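Hypothetical protein (Parabacteroides merdae, PDB 4OO3) is a putative oxidoreductase that probably binds a nicotinamide dinucleotide in its Rossmann domain, though its substrate is not known. Local coordinates at residues A[205-210]-A[261-266]; A[209-214]-A[270-275]. One frame throughout, in Å; residues are numbered along the deposited sequence.

After the six-stranded parallel sheet of the Rossmann part, the chain enters the C-terminal domain, makes strand 183-190 and reaches residues 205-214. Both contacts start here, sharing Val209 and Asn210. The chain then runs through helix 220-231 and edge strand 243-255 before helix 257-264 returns. Interaction 1 closes a loop of 50 residues at the end of that helix; interaction 2 closes one of 55 at the turn before strand 282-294. Because 205-210 and 261-266 each precede their counterparts, the loops cross in a staggered way and neither nests in the other. Together they fix the 205-214 connection against the helix end and the following loop, and Asp208 joins them through Lys275.

Interaction 1: A[205-210]-A[261-266]; sequences WYLDVN and KQVTGT
No flat group stands between Leu207 and the pair Val263 and Thr264, which meet through methyls; the Asp208 carboxylate, one residue on from Leu207, has Asn210 N above its plane. That N-cap bond, 3.1 Å from Asn210 N to Asp208 OD1, comes in 59° out of the plane and belongs to the start of helix 209-212. Leu207 has CG anti to its carbonyl carbon (chi1 -62°), and the extended branch beyond carries CD1 to the end of helix 257-264. There CD1 lies 4.1 Å from Thr264 CG2 and 4.3 Å from Val263 CG1. Leucine suits the spot, since it also packs on Leu282 and Val284 of strand 282-294. Thr264 is two-faced: CG2 meets the leucine, while OG1 accepts from Thr266 N at 3.0 Å in an ST turn and also bonds Phe260 O. Gly265 then ends the helix with a positive phi, which a side chain would oppose. An alanine in place of Thr264 would probably deprive Leu207 CD1 of its closest partner and leave Thr266 N without its acceptor. The join between the two segments is thus apolar, and Thr264 OG1 is satisfied within its own turn of chain.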
loop_
_atom_site.group_PDB
_atom_site.type_symbol
_atom_site.label_atom_id
_atom_site.label_comp_id
_atom_site.label_asym_id
_atom_site.label_seq_id
_atom_site.Cartn_x
_atom_site.Cartn_y
_atom_site.Cartn_z
ATOM N N TRP A 205 -4.559 5.111 -18.554
ATOM C CA TRP A 205 -4.732 6.197 -17.579
ATOM C C TRP A 205 -3.809 6.075 -16.373
ATOM O O TRP A 205 -3.751 7.001 -15.555
ATOM C CB TRP A 205 -6.193 6.324 -17.112
ATOM C CG TRP A 205 -6.824 5.029 -16.746
ATOM C CD1 TRP A 205 -7.638 4.266 -17.535
ATOM C CD2 TRP A 205 -6.686 4.323 -15.509
ATOM N NE1 TRP A 205 -8.015 3.136 -16.865
ATOM C CE2 TRP A 205 -7.449 3.144 -15.617
ATOM C CE3 TRP A 205 -5.998 4.574 -14.315
ATOM C CZ2 TRP A 205 -7.542 2.218 -14.581
ATOM C CZ3 TRP A 205 -6.093 3.650 -13.282
ATOM C CH2 TRP A 205 -6.855 2.488 -13.425
ATOM N N TYR A 206 -3.102 4.947 -16.246
ATOM C CA TYR A 206 -2.128 4.782 -15.172
ATOM C C TYR A 206 -1.054 5.869 -15.236
ATOM O O TYR A 206 -0.552 6.315 -14.214
ATOM C CB TYR A 206 -1.467 3.398 -15.223
ATOM C CG TYR A 206 -0.509 3.160 -14.068
ATOM C CD1 TYR A 206 -0.970 2.676 -12.847
ATOM C CD2 TYR A 206 0.851 3.435 -14.191
ATOM C CE1 TYR A 206 -0.105 2.466 -11.780
ATOM C CE2 TYR A 206 1.725 3.225 -13.129
ATOM C CZ TYR A 206 1.240 2.741 -11.928
ATOM O OH TYR A 206 2.093 2.536 -10.868
ATOM N N LEU A 207 -0.713 6.292 -16.444
ATOM C CA LEU A 207 0.313 7.304 -16.645
ATOM C C LEU A 207 -0.250 8.733 -16.636
ATOM O O LEU A 207 0.498 9.701 -16.808
ATOM C CB LEU A 207 1.057 7.003 -17.946
ATOM C CG LEU A 207 1.789 5.655 -17.932
ATOM C CD1 LEU A 207 2.371 5.339 -19.299
ATOM C CD2 LEU A 207 2.898 5.647 -16.894
ATOM N N ASP A 208 -1.564 8.859 -16.441
ATOM C CA ASP A 208 -2.215 10.152 -16.228
ATOM C C ASP A 208 -2.341 10.374 -14.722
ATOM O O ASP A 208 -3.161 9.733 -14.053
ATOM C CB ASP A 208 -3.595 10.171 -16.892
ATOM C CG ASP A 208 -4.299 11.527 -16.787
ATOM O OD1 ASP A 208 -3.738 12.491 -16.215
ATOM O OD2 ASP A 208 -5.437 11.621 -17.288
ATOM N N VAL A 209 -1.528 11.285 -14.192
ATOM C CA VAL A 209 -1.498 11.545 -12.748
ATOM C C VAL A 209 -2.806 12.119 -12.199
ATOM O O VAL A 209 -3.007 12.125 -10.987
ATOM C CB VAL A 209 -0.319 12.467 -12.333
ATOM C CG1 VAL A 209 1.018 11.819 -12.684
ATOM C CG2 VAL A 209 -0.437 13.864 -12.947
ATOM N N ASN A 210 -3.689 12.600 -13.076
ATOM C CA ASN A 210 -5.021 13.036 -12.650
ATOM C C ASN A 210 -5.945 11.859 -12.326
ATOM O O ASN A 210 -6.923 12.001 -11.602
ATOM C CB ASN A 210 -5.676 13.911 -13.721
ATOM C CG ASN A 210 -4.960 15.238 -13.924
ATOM O OD1 ASN A 210 -4.791 15.691 -15.052
ATOM N ND2 ASN A 210 -4.548 15.868 -12.837
ATOM N N LYS A 261 3.928 2.413 -25.772
ATOM C CA LYS A 261 3.297 1.304 -26.486
ATOM C C LYS A 261 3.468 -0.012 -25.733
ATOM O O LYS A 261 2.500 -0.733 -25.494
ATOM C CB LYS A 261 3.888 1.179 -27.900
ATOM C CG LYS A 261 3.301 0.066 -28.763
ATOM C CD LYS A 261 1.810 0.256 -28.993
ATOM C CE LYS A 261 1.262 -0.746 -29.998
ATOM N NZ LYS A 261 -0.160 -0.458 -30.340
ATOM N N GLN A 262 4.700 -0.303 -25.343
ATOM C CA GLN A 262 5.021 -1.571 -24.709
ATOM C C GLN A 262 4.303 -1.759 -23.373
ATOM O O GLN A 262 3.691 -2.798 -23.152
ATOM C CB GLN A 262 6.531 -1.699 -24.515
ATOM C CG GLN A 262 6.993 -3.097 -24.137
ATOM C CD GLN A 262 8.485 -3.164 -23.858
ATOM O OE1 GLN A 262 9.116 -2.167 -23.498
ATOM N NE2 GLN A 262 9.056 -4.351 -24.014
ATOM N N VAL A 263 4.379 -0.765 -22.489
ATOM C CA VAL A 263 3.766 -0.876 -21.149
ATOM C C VAL A 263 2.231 -0.807 -21.145
ATOM O O VAL A 263 1.593 -1.394 -20.260
ATOM C CB VAL A 263 4.338 0.162 -20.143
ATOM C CG1 VAL A 263 4.008 1.592 -20.549
ATOM C CG2 VAL A 263 3.825 -0.111 -18.733
ATOM N N THR A 264 1.638 -0.106 -22.115
ATOM C CA THR A 264 0.168 0.025 -22.174
ATOM C C THR A 264 -0.500 -0.832 -23.242
ATOM O O THR A 264 -1.624 -1.269 -23.053
ATOM C CB THR A 264 -0.294 1.484 -22.404
ATOM O OG1 THR A 264 -0.045 1.872 -23.766
ATOM C CG2 THR A 264 0.404 2.445 -21.427
ATOM N N GLY A 265 0.178 -1.050 -24.366
ATOM C CA GLY A 265 -0.428 -1.717 -25.519
ATOM C C GLY A 265 -0.995 -0.717 -26.512
ATOM O O GLY A 265 -1.054 -0.992 -27.704
ATOM N N THR A 266 -1.405 0.450 -26.019
ATOM C CA THR A 266 -1.977 1.503 -26.853
ATOM C C THR A 266 -0.898 2.250 -27.619
ATOM O O THR A 266 0.242 2.352 -27.170
ATOM C CB THR A 266 -2.751 2.520 -25.988
ATOM O OG1 THR A 266 -3.700 1.824 -25.179
ATOM C CG2 THR A 266 -3.491 3.545 -26.845
#

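Interaction 2: A[209-214]-A[270-275]; sequences VNQQGE and PDFLKK
Phe272, in the 3-10 turn 271-273, and Lys275, two residues beyond that turn, reach across to Gln211 and Asn210 from the loop between helix 257-264 and strand 282-294; their partners sit on the short, weakly bonded helix 209-212. Pro270 opens the turn: its carbonyl O accepts from Leu273 N at 3.2 Å, and its ring packs on Phe260. Phe272 comes next, its ring crossing the Gln211 side chain at about a right angle. The amide and ring planes are 70° apart, and Gln211 NE2 approaches obliquely, 3.5 Å from both CD1 and CE1 of Phe272. An amide suits this place because it can lie by a ring while using its polar ends: NE2 also bonds Asp208 OD2, and OE1 accepts from Asn97 in the Rossmann part, so both ends of the amide are held. The buried side chain of Leu273 packs on Phe260 of helix 257-264. Lys275 ends the walk. Its long chain, extended as far as CE and bent at the last torsion (chi4 53°), brings the ammonium to Asp208 OD1 in a salt bridge, which would probably favour the charged forms of both groups. Asn210 comes from the opposite direction at this exposed margin, and its OD1 sits 3.3 Å from Lys275 CE and 3.4 Å from Lys275 NZ.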
loop_
_atom_site.group_PDB
_atom_site.type_symbol
_atom_site.label_atom_id
_atom_site.label_comp_id
_atom_site.label_asym_id
_atom_site.label_seq_id
_atom_site.Cartn_x
_atom_site.Cartn_y
_atom_site.Cartn_z
ATOM N N VAL A 209 -1.528 11.285 -14.192
ATOM C CA VAL A 209 -1.498 11.545 -12.748
ATOM C C VAL A 209 -2.806 12.119 -12.199
ATOM O O VAL A 209 -3.007 12.125 -10.987
ATOM C CB VAL A 209 -0.319 12.467 -12.333
ATOM C CG1 VAL A 209 1.018 11.819 -12.684
ATOM C CG2 VAL A 209 -0.437 13.864 -12.947
ATOM N N ASN A 210 -3.689 12.600 -13.076
ATOM C CA ASN A 210 -5.021 13.036 -12.650
ATOM C C ASN A 210 -5.945 11.859 -12.326
ATOM O O ASN A 210 -6.923 12.001 -11.602
ATOM C CB ASN A 210 -5.676 13.911 -13.721
ATOM C CG ASN A 210 -4.960 15.238 -13.924
ATOM O OD1 ASN A 210 -4.791 15.691 -15.052
ATOM N ND2 ASN A 210 -4.548 15.868 -12.837
ATOM N N GLN A 211 -5.636 10.695 -12.877
ATOM C CA GLN A 211 -6.474 9.531 -12.694
ATOM C C GLN A 211 -5.831 8.489 -11.789
ATOM O O GLN A 211 -6.515 7.846 -10.986
ATOM C CB GLN A 211 -6.786 8.940 -14.056
ATOM C CG GLN A 211 -7.483 9.927 -14.978
ATOM C CD GLN A 211 -8.038 9.255 -16.209
ATOM O OE1 GLN A 211 -8.974 8.465 -16.116
ATOM N NE2 GLN A 211 -7.459 9.552 -17.369
ATOM N N GLN A 212 -4.518 8.319 -11.920
ATOM C CA GLN A 212 -3.786 7.394 -11.075
ATOM C C GLN A 212 -3.414 8.056 -9.751
ATOM O O GLN A 212 -3.332 7.390 -8.729
ATOM C CB GLN A 212 -2.534 6.900 -11.809
ATOM C CG GLN A 212 -1.622 5.987 -11.006
ATOM C CD GLN A 212 -2.306 4.729 -10.492
ATOM O OE1 GLN A 212 -3.223 4.194 -11.119
ATOM N NE2 GLN A 212 -1.842 4.242 -9.352
ATOM N N GLY A 213 -3.215 9.371 -9.776
ATOM C CA GLY A 213 -2.593 10.092 -8.668
ATOM C C GLY A 213 -1.115 10.311 -8.949
ATOM O O GLY A 213 -0.499 9.558 -9.708
ATOM N N GLU A 214 -0.537 11.346 -8.351
ATOM C CA GLU A 214 0.888 11.607 -8.530
ATOM C C GLU A 214 1.710 10.580 -7.766
ATOM O O GLU A 214 1.218 9.951 -6.837
ATOM C CB GLU A 214 1.251 13.017 -8.058
ATOM C CG GLU A 214 0.618 14.130 -8.885
ATOM C CD GLU A 214 1.587 15.244 -9.271
ATOM O OE1 GLU A 214 2.773 15.211 -8.858
ATOM O OE2 GLU A 214 1.149 16.168 -9.999
ATOM N N PRO A 270 -2.709 8.518 -26.173
ATOM C CA PRO A 270 -4.108 8.899 -26.015
ATOM C C PRO A 270 -4.289 10.400 -25.885
ATOM O O PRO A 270 -3.371 11.108 -25.475
ATOM C CB PRO A 270 -4.518 8.213 -24.713
ATOM C CG PRO A 270 -3.652 7.010 -24.652
ATOM C CD PRO A 270 -2.342 7.421 -25.263
ATOM N N ASP A 271 -5.482 10.859 -26.226
ATOM C CA ASP A 271 -5.789 12.275 -26.299
ATOM C C ASP A 271 -5.626 12.988 -24.957
ATOM O O ASP A 271 -5.104 14.104 -24.893
ATOM C CB ASP A 271 -7.222 12.437 -26.786
ATOM C CG ASP A 271 -7.507 13.823 -27.267
ATOM O OD1 ASP A 271 -6.804 14.283 -28.194
ATOM O OD2 ASP A 271 -8.442 14.444 -26.725
ATOM N N PHE A 272 -6.069 12.326 -23.894
ATOM C CA PHE A 272 -6.056 12.895 -22.547
ATOM C C PHE A 272 -4.667 12.977 -21.898
ATOM O O PHE A 272 -4.540 13.506 -20.797
ATOM C CB PHE A 272 -7.006 12.109 -21.632
ATOM C CG PHE A 272 -6.601 10.676 -21.414
ATOM C CD1 PHE A 272 -5.758 10.332 -20.365
ATOM C CD2 PHE A 272 -7.071 9.669 -22.252
ATOM C CE1 PHE A 272 -5.381 9.016 -20.162
ATOM C CE2 PHE A 272 -6.697 8.350 -22.052
ATOM C CZ PHE A 272 -5.850 8.023 -21.006
ATOM N N LEU A 273 -3.644 12.447 -22.567
ATOM C CA LEU A 273 -2.266 12.500 -22.069
ATOM C C LEU A 273 -1.423 13.588 -22.736
ATOM O O LEU A 273 -0.313 13.859 -22.291
ATOM C CB LEU A 273 -1.580 11.143 -22.263
ATOM C CG LEU A 273 -1.937 10.036 -21.268
ATOM C CD1 LEU A 273 -1.236 8.746 -21.659
ATOM C CD2 LEU A 273 -1.573 10.422 -19.841
ATOM N N LYS A 274 -1.957 14.213 -23.783
ATOM C CA LYS A 274 -1.200 15.176 -24.586
ATOM C C LYS A 274 -0.764 16.415 -23.810
ATOM O O LYS A 274 0.215 17.060 -24.180
ATOM C CB LYS A 274 -1.981 15.584 -25.845
ATOM C CG LYS A 274 -1.885 14.562 -26.975
ATOM C CD LYS A 274 -1.663 15.221 -28.330
ATOM C CE LYS A 274 -0.907 14.309 -29.288
ATOM N NZ LYS A 274 -1.612 13.022 -29.542
ATOM N N LYS A 275 -1.485 16.744 -22.742
ATOM C CA LYS A 275 -1.045 17.792 -21.813
ATOM C C LYS A 275 0.339 17.510 -21.206
ATOM O O LYS A 275 1.059 18.441 -20.856
ATOM C CB LYS A 275 -2.067 17.983 -20.688
ATOM C CG LYS A 275 -2.285 16.757 -19.806
ATOM C CD LYS A 275 -3.410 16.987 -18.813
ATOM C CE LYS A 275 -3.896 15.680 -18.213
ATOM N NZ LYS A 275 -2.806 14.847 -17.622
#